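Local coordinates for probable aminotransferase (PDB 5YKR), which is a probable class-III aminotransferase, a dimeric enzyme of the pyridoxal-phosphate-dependent aminotransferase family, at residues I100-Q103 with A104-S108; A139-A142 with N143-L147; G365-A368 with T369-L373. All blocks are in the same frame, centred on the assembly; numbering follows the deposited sequence.

Contact 1. Residues I100-Q103 with A104-S108; sequences IARQ and ARRGS
Gln103 reaches forward from the last turn of helix 94-104 and holds the chain that follows with both ends of its amide. NE2 gives a nearly straight hydrogen bond to Gly107 O at 2.8 Å, and that oxygen lies close to the amide plane. OE1 accepts from Arg106 NE at 3.0 Å, with an N-H...O angle of 174°. The oxygen sits in the guanidinium plane of Arg106, but the donor stands above the amide plane of Gln103. The amide and guanidinium planes are 56° apart. The bend of Gln103 at chi2 (62°) turns the amide back toward the loop. Two waters add to the grip. One gives to OE1 and accepts from Arg106 NH2, and the other accepts from NE2. These bonds fix the rotation of the amide.

Arg106 has its CG between backbone N and carbonyl carbon, and its chain runs out extended. Arg102 lies beside it and points the same way. Arg102 CG rests over the centre of the Arg106 guanidinium, 4.1 Å from Arg106 CZ. The like charges come near as well, with Arg102 NE 4.1 Å from Arg106 NH2. Arg105 lays NH1 3.9 Å from Ala101 CB, while its NH2 forms a salt bridge with Asp98 of the second subunit.

Ala104 N still bonds Ile100 O at 2.9 Å in the helical pattern. Arg106 N then turns to Gln103 O, three residues back. Gln103 touches Ala333 and Ala337 of helix 333-346. Ile100 meets its own counterpart in the second subunit. This is a type I beta turn, Ala104 to Gly107, that begins on the last residue of helix 94-104 and lies at the dimer interface.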
loop_
_atom_site.group_PDB
_atom_site.type_symbol
_atom_site.label_atom_id
_atom_site.label_comp_id
_atom_site.label_asym_id
_atom_site.label_seq_id
_atom_site.Cartn_x
_atom_site.Cartn_y
_atom_site.Cartn_z
ATOM N N ILE A 100 2.349 -19.270 0.743
ATOM C CA ILE A 100 2.280 -18.250 1.781
ATOM C C ILE A 100 2.677 -18.871 3.124
ATOM O O ILE A 100 3.503 -18.325 3.857
ATOM C CB ILE A 100 0.907 -17.577 1.818
ATOM C CG1 ILE A 100 0.744 -16.669 0.607
ATOM C CG2 ILE A 100 0.703 -16.790 3.117
ATOM C CD1 ILE A 100 -0.671 -16.170 0.411
ATOM N N ALA A 101 2.103 -20.004 3.469
ATOM C CA ALA A 101 2.414 -20.652 4.743
ATOM C C ALA A 101 3.908 -20.996 4.824
ATOM O O ALA A 101 4.579 -20.729 5.845
ATOM C CB ALA A 101 1.565 -21.907 4.901
ATOM N N ARG A 102 4.423 -21.602 3.765
ATOM C CA ARG A 102 5.835 -22.033 3.741
ATOM C C ARG A 102 6.775 -20.836 3.887
ATOM O O ARG A 102 7.756 -20.863 4.677
ATOM C CB ARG A 102 6.159 -22.779 2.455
ATOM C CG ARG A 102 7.612 -23.148 2.224
ATOM C CD ARG A 102 7.769 -24.049 1.011
ATOM N NE ARG A 102 7.169 -23.535 -0.194
ATOM C CZ ARG A 102 6.090 -24.036 -0.845
ATOM N NH1 ARG A 102 5.328 -25.112 -0.458
ATOM N NH2 ARG A 102 5.756 -23.418 -1.934
ATOM N N GLN A 103 6.499 -19.772 3.133
ATOM C CA GLN A 103 7.403 -18.636 3.183
ATOM C C GLN A 103 7.288 -17.900 4.504
ATOM O O GLN A 103 8.289 -17.402 5.023
ATOM C CB GLN A 103 7.231 -17.717 1.991
ATOM C CG GLN A 103 8.301 -16.632 1.878
ATOM C CD GLN A 103 9.702 -17.231 1.705
ATOM O OE1 GLN A 103 9.889 -18.192 0.971
ATOM N NE2 GLN A 103 10.667 -16.686 2.411
ATOM N N ALA A 104 6.113 -17.771 5.075
ATOM C CA ALA A 104 5.977 -17.083 6.350
ATOM C C ALA A 104 6.888 -17.729 7.403
ATOM O O ALA A 104 7.514 -17.071 8.240
ATOM C CB ALA A 104 4.522 -17.064 6.813
ATOM N N ARG A 105 6.978 -19.051 7.343
ATOM C CA ARG A 105 7.802 -19.818 8.279
ATOM C C ARG A 105 9.290 -19.764 7.996
ATOM O O ARG A 105 10.082 -20.242 8.809
ATOM C CB ARG A 105 7.308 -21.257 8.303
ATOM C CG ARG A 105 5.908 -21.319 8.928
ATOM C CD ARG A 105 5.350 -22.704 9.165
ATOM N NE ARG A 105 4.056 -22.625 9.873
ATOM C CZ ARG A 105 2.886 -23.038 9.422
ATOM N NH1 ARG A 105 2.757 -23.568 8.203
ATOM N NH2 ARG A 105 1.822 -22.911 10.194
ATOM N N ARG A 106 9.689 -19.111 6.907
ATOM C CA ARG A 106 11.131 -18.927 6.620
ATOM C C ARG A 106 11.531 -17.515 6.272
ATOM O O ARG A 106 12.604 -17.282 5.763
ATOM C CB ARG A 106 11.583 -19.898 5.575
ATOM C CG ARG A 106 11.097 -19.699 4.204
ATOM C CD ARG A 106 11.720 -20.807 3.294
ATOM N NE ARG A 106 11.219 -20.725 1.897
ATOM C CZ ARG A 106 11.235 -21.717 1.000
ATOM N NH1 ARG A 106 11.659 -22.927 1.323
ATOM N NH2 ARG A 106 10.773 -21.535 -0.239
ATOM N N GLY A 107 10.704 -16.566 6.699
ATOM C CA GLY A 107 10.990 -15.160 6.597
ATOM C C GLY A 107 10.110 -14.467 5.591
ATOM O O GLY A 107 10.208 -14.707 4.368
ATOM N N SER A 108 9.267 -13.582 6.108
ATOM C CA SER A 108 8.328 -12.873 5.241
ATOM C C SER A 108 8.838 -11.552 4.705
ATOM O O SER A 108 8.466 -11.164 3.601
ATOM C CB SER A 108 6.996 -12.652 5.941
ATOM O OG SER A 108 7.186 -12.147 7.231
HETATM O O HOH W 1 8.984 -19.429 -1.185
HETATM O O HOH W 2 13.528 -17.177 2.540
#

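Contact 2. Residues A139-A142 with N143-L147; sequences ATDA and NRFVL
This is a local contact along the first turns of helix 139-154, built on a salt bridge and a CH-pi contact between side chains three and four residues apart. The helix lies beside the large mixed sheet and at the subunit interface. Asp141 is the shared residue. Its OD1 accepts from both Arg144 NE and Arg144 NH2, at 3.0 Å each. This is a side-on grip with both nitrogens on one oxygen. The donors come from the same face of the carboxylate, above its plane, while OD1 lies near the guanidinium plane. The two planes are 72° apart. Arg144 folds at its third torsion (chi3 -59°), which helps bring the guanidinium back to Asp141.

Phe145 also lies alongside Asp141, pointing the same way. Asp141 CB sits over the ring face, 4.2 Å from the Phe145 ring centroid, and the carboxylate and ring planes are 27° apart. Asp141 O is also over the ring, 3.0 Å from Phe145 CG. Phe145 CE1 lies over one face of the Arg144 guanidinium, near its rim. Thr140 CG2 touches Arg144 CG at 4.1 Å. The backbone keeps the regular helical bonds, such as Arg144 N to Thr140 O at 2.8 Å.

Thr140 OG1 bonds Ser169 N and OP3 of the LLP residue at position 286, so this helix start helps bind the cofactor phosphate, and Asn143 ND2 bonds His167 O and Asp259 OD2. Arg144 NH1 reaches Ser169 O of the second subunit, and Asp141 meets its own counterpart there. On the sheet side, Ala142 packs on strands 132-136 and 281-284, Phe145 on strand 132-136, and Asn143 on strand 220-225.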
loop_
_atom_site.group_PDB
_atom_site.type_symbol
_atom_site.label_atom_id
_atom_site.label_comp_id
_atom_site.label_asym_id
_atom_site.label_seq_id
_atom_site.Cartn_x
_atom_site.Cartn_y
_atom_site.Cartn_z
ATOM N N ALA A 139 -2.018 -1.582 -6.350
ATOM C CA ALA A 139 -2.145 -0.999 -7.671
ATOM C C ALA A 139 -2.079 0.526 -7.611
ATOM O O ALA A 139 -1.490 1.154 -8.466
ATOM C CB ALA A 139 -3.405 -1.460 -8.368
ATOM N N THR A 140 -2.728 1.114 -6.605
ATOM C CA THR A 140 -2.609 2.561 -6.453
ATOM C C THR A 140 -1.157 3.012 -6.442
ATOM O O THR A 140 -0.793 3.974 -7.164
ATOM C CB THR A 140 -3.275 3.020 -5.144
ATOM O OG1 THR A 140 -4.689 2.828 -5.218
ATOM C CG2 THR A 140 -2.993 4.469 -4.878
ATOM N N ASP A 141 -0.341 2.347 -5.643
ATOM C CA ASP A 141 1.037 2.780 -5.526
ATOM C C ASP A 141 1.805 2.561 -6.825
ATOM O O ASP A 141 2.645 3.374 -7.192
ATOM C CB ASP A 141 1.728 2.056 -4.380
ATOM C CG ASP A 141 1.360 2.594 -3.036
ATOM O OD1 ASP A 141 0.585 3.584 -2.928
ATOM O OD2 ASP A 141 1.921 2.031 -2.050
ATOM N N ALA A 142 1.534 1.457 -7.530
ATOM C CA ALA A 142 2.134 1.264 -8.831
ATOM C C ALA A 142 1.826 2.446 -9.759
ATOM O O ALA A 142 2.714 3.030 -10.379
ATOM C CB ALA A 142 1.728 -0.062 -9.453
ATOM N N ASN A 143 0.558 2.844 -9.785
ATOM C CA ASN A 143 0.179 4.022 -10.606
ATOM C C ASN A 143 0.867 5.298 -10.123
ATOM O O ASN A 143 1.409 6.041 -10.948
ATOM C CB ASN A 143 -1.343 4.152 -10.648
ATOM C CG ASN A 143 -2.007 3.118 -11.528
ATOM O OD1 ASN A 143 -1.452 2.700 -12.541
ATOM N ND2 ASN A 143 -3.217 2.714 -11.158
ATOM N N ARG A 144 0.862 5.570 -8.804
ATOM C CA ARG A 144 1.496 6.790 -8.301
ATOM C C ARG A 144 2.954 6.851 -8.682
ATOM O O ARG A 144 3.497 7.913 -9.061
ATOM C CB ARG A 144 1.427 6.831 -6.714
ATOM C CG ARG A 144 0.039 6.962 -6.175
ATOM C CD ARG A 144 0.046 7.351 -4.734
ATOM N NE ARG A 144 0.719 6.478 -3.772
ATOM C CZ ARG A 144 1.653 6.856 -2.922
ATOM N NH1 ARG A 144 2.264 7.995 -3.002
ATOM N NH2 ARG A 144 1.984 6.013 -1.988
ATOM N N PHE A 145 3.631 5.715 -8.512
ATOM C CA PHE A 145 5.088 5.684 -8.674
ATOM C C PHE A 145 5.482 5.771 -10.145
ATOM O O PHE A 145 6.409 6.470 -10.489
ATOM C CB PHE A 145 5.678 4.432 -8.027
ATOM C CG PHE A 145 5.436 4.314 -6.531
ATOM C CD1 PHE A 145 5.041 5.388 -5.766
ATOM C CD2 PHE A 145 5.669 3.111 -5.889
ATOM C CE1 PHE A 145 4.816 5.252 -4.411
ATOM C CE2 PHE A 145 5.474 2.985 -4.532
ATOM C CZ PHE A 145 5.057 4.054 -3.776
ATOM N N VAL A 146 4.722 5.089 -11.007
ATOM C CA VAL A 146 4.938 5.225 -12.452
ATOM C C VAL A 146 4.747 6.680 -12.872
ATOM O O VAL A 146 5.535 7.215 -13.676
ATOM C CB VAL A 146 4.071 4.266 -13.254
ATOM C CG1 VAL A 146 4.051 4.630 -14.719
ATOM C CG2 VAL A 146 4.547 2.830 -13.028
ATOM N N LEU A 147 3.689 7.337 -12.344
ATOM C CA LEU A 147 3.479 8.737 -12.766
ATOM C C LEU A 147 4.660 9.616 -12.325
ATOM O O LEU A 147 5.111 10.492 -13.100
ATOM C CB LEU A 147 2.170 9.259 -12.230
ATOM C CG LEU A 147 0.895 8.650 -12.819
ATOM C CD1 LEU A 147 -0.343 9.228 -12.094
ATOM C CD2 LEU A 147 0.835 8.883 -14.328
#

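Contact 3. Residues G365-A368 with T369-L373; sequences GVRA and TLEEL
The backbone here is regular alpha helix: Thr369 N bonds Gly365 O at 3.1 Å, and Leu370 N, Glu371 N and Glu372 N each bond the carbonyl oxygen four residues before in the same way.

Two pairs of side chains lie side by side along the helix. Val366 and Leu370 form the apolar pair, with Val366 CG1 4.0 Å from Leu370 CD1. Both point the same way. Leu370 CG also lies 3.3 Å from Val366 O, since chi1 of -60° sets it beside its own backbone N, facing the preceding turn.

Arg367 and Glu371 form the second pair. They meet through the arginine's aliphatic part: Glu371 OE2 is 3.5 Å from Arg367 CG and 3.7 Å from Arg367 CD. The charged ends do not meet, for Arg367 NE is 5.0 Å from Glu371 OE2, though opposite charges at this distance may still attract weakly. A turn in the arginine chain about CG-CD (chi3 -69°) carries the guanidinium elsewhere. Its NH2 makes a salt bridge with Glu363 and a hydrogen bond to Val379 O.

Toward the rest of the fold, Val366 touches Leu449 of helix 439-456, and on the same helix Arg450 is touched by Thr369 and salt-bridged by Glu372 OE2. Leu370 rests on Leu375 and Trp377 in the following loop. This is i to i+4 packing at the C-terminal end of the long helix 349-372, which lies against the C-terminal helix of the aminotransferase chain.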
loop_
_atom_site.group_PDB
_atom_site.type_symbol
_atom_site.label_atom_id
_atom_site.label_comp_id
_atom_site.label_asym_id
_atom_site.label_seq_id
_atom_site.Cartn_x
_atom_site.Cartn_y
_atom_site.Cartn_z
ATOM N N GLY A 365 -27.311 -15.696 -19.938
ATOM C CA GLY A 365 -28.485 -15.693 -19.075
ATOM C C GLY A 365 -28.996 -14.279 -18.752
ATOM O O GLY A 365 -30.177 -14.006 -18.854
ATOM N N VAL A 366 -28.081 -13.394 -18.363
ATOM C CA VAL A 366 -28.467 -12.010 -18.116
ATOM C C VAL A 366 -29.117 -11.421 -19.377
ATOM O O VAL A 366 -30.172 -10.782 -19.334
ATOM C CB VAL A 366 -27.283 -11.174 -17.630
ATOM C CG1 VAL A 366 -27.659 -9.702 -17.515
ATOM C CG2 VAL A 366 -26.820 -11.639 -16.255
ATOM N N ARG A 367 -28.465 -11.612 -20.504
ATOM C CA ARG A 367 -28.963 -11.010 -21.745
ATOM C C ARG A 367 -30.366 -11.513 -22.079
ATOM O O ARG A 367 -31.230 -10.719 -22.456
ATOM C CB ARG A 367 -28.009 -11.226 -22.928
ATOM C CG ARG A 367 -28.410 -10.344 -24.106
ATOM C CD ARG A 367 -27.372 -10.331 -25.202
ATOM N NE ARG A 367 -26.140 -9.639 -24.797
ATOM C CZ ARG A 367 -24.944 -10.209 -24.685
ATOM N NH1 ARG A 367 -24.773 -11.486 -24.983
ATOM N NH2 ARG A 367 -23.932 -9.495 -24.261
ATOM N N ALA A 368 -30.599 -12.811 -21.891
ATOM C CA ALA A 368 -31.919 -13.377 -22.158
ATOM C C ALA A 368 -32.972 -12.756 -21.258
ATOM O O ALA A 368 -34.064 -12.447 -21.698
ATOM C CB ALA A 368 -31.874 -14.874 -22.013
ATOM N N THR A 369 -32.644 -12.538 -20.002
ATOM C CA THR A 369 -33.574 -11.888 -19.043
ATOM C C THR A 369 -33.875 -10.437 -19.441
ATOM O O THR A 369 -35.015 -10.034 -19.440
ATOM C CB THR A 369 -32.988 -11.966 -17.622
ATOM O OG1 THR A 369 -33.080 -13.322 -17.169
ATOM C CG2 THR A 369 -33.676 -11.053 -16.660
ATOM N N LEU A 370 -32.845 -9.669 -19.785
ATOM C CA LEU A 370 -33.022 -8.283 -20.202
ATOM C C LEU A 370 -33.905 -8.189 -21.460
ATOM O O LEU A 370 -34.782 -7.341 -21.528
ATOM C CB LEU A 370 -31.681 -7.583 -20.429
ATOM C CG LEU A 370 -30.742 -7.518 -19.215
ATOM C CD1 LEU A 370 -29.476 -6.753 -19.574
ATOM C CD2 LEU A 370 -31.381 -7.041 -17.940
ATOM N N GLU A 371 -33.677 -9.103 -22.406
ATOM C CA GLU A 371 -34.454 -9.134 -23.640
ATOM C C GLU A 371 -35.913 -9.528 -23.368
ATOM O O GLU A 371 -36.854 -8.880 -23.848
ATOM C CB GLU A 371 -33.803 -10.051 -24.656
ATOM C CG GLU A 371 -32.519 -9.471 -25.251
ATOM C CD GLU A 371 -31.760 -10.448 -26.160
ATOM O OE1 GLU A 371 -32.186 -11.630 -26.251
ATOM O OE2 GLU A 371 -30.735 -10.046 -26.761
ATOM N N GLU A 372 -36.118 -10.546 -22.554
ATOM C CA GLU A 372 -37.452 -11.045 -22.269
ATOM C C GLU A 372 -38.300 -10.002 -21.573
ATOM O O GLU A 372 -39.462 -9.808 -21.915
ATOM C CB GLU A 372 -37.353 -12.272 -21.386
ATOM C CG GLU A 372 -38.670 -12.829 -20.921
ATOM C CD GLU A 372 -38.517 -14.048 -20.045
ATOM O OE1 GLU A 372 -37.696 -14.930 -20.387
ATOM O OE2 GLU A 372 -39.243 -14.130 -19.028
ATOM N N LEU A 373 -37.695 -9.298 -20.603
ATOM C CA LEU A 373 -38.398 -8.289 -19.829
ATOM C C LEU A 373 -38.423 -6.916 -20.503
ATOM O O LEU A 373 -38.975 -5.968 -19.932
ATOM C CB LEU A 373 -37.794 -8.201 -18.436
ATOM C CG LEU A 373 -37.843 -9.487 -17.595
ATOM C CD1 LEU A 373 -37.172 -9.253 -16.250
ATOM C CD2 LEU A 373 -39.269 -9.999 -17.397
#

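How the contacts relate
The three contacts follow one another along the chain and do not touch. Contact 2 is the one that touches the cofactor, at its phosphate. Contact 1 is about 27 Å from contact 2 between centres, with nearest atoms about 16 Å apart. Both reach the second subunit, so each ties a helix to the dimer interface. Contact 3 touches no other chain of the assembly. Its centre is about 39 Å from that of contact 2 and about 48 Å from that of contact 1. It lies on the opposite side of the chain's centre from both, remote from the cofactor-binding helix start in contact 2.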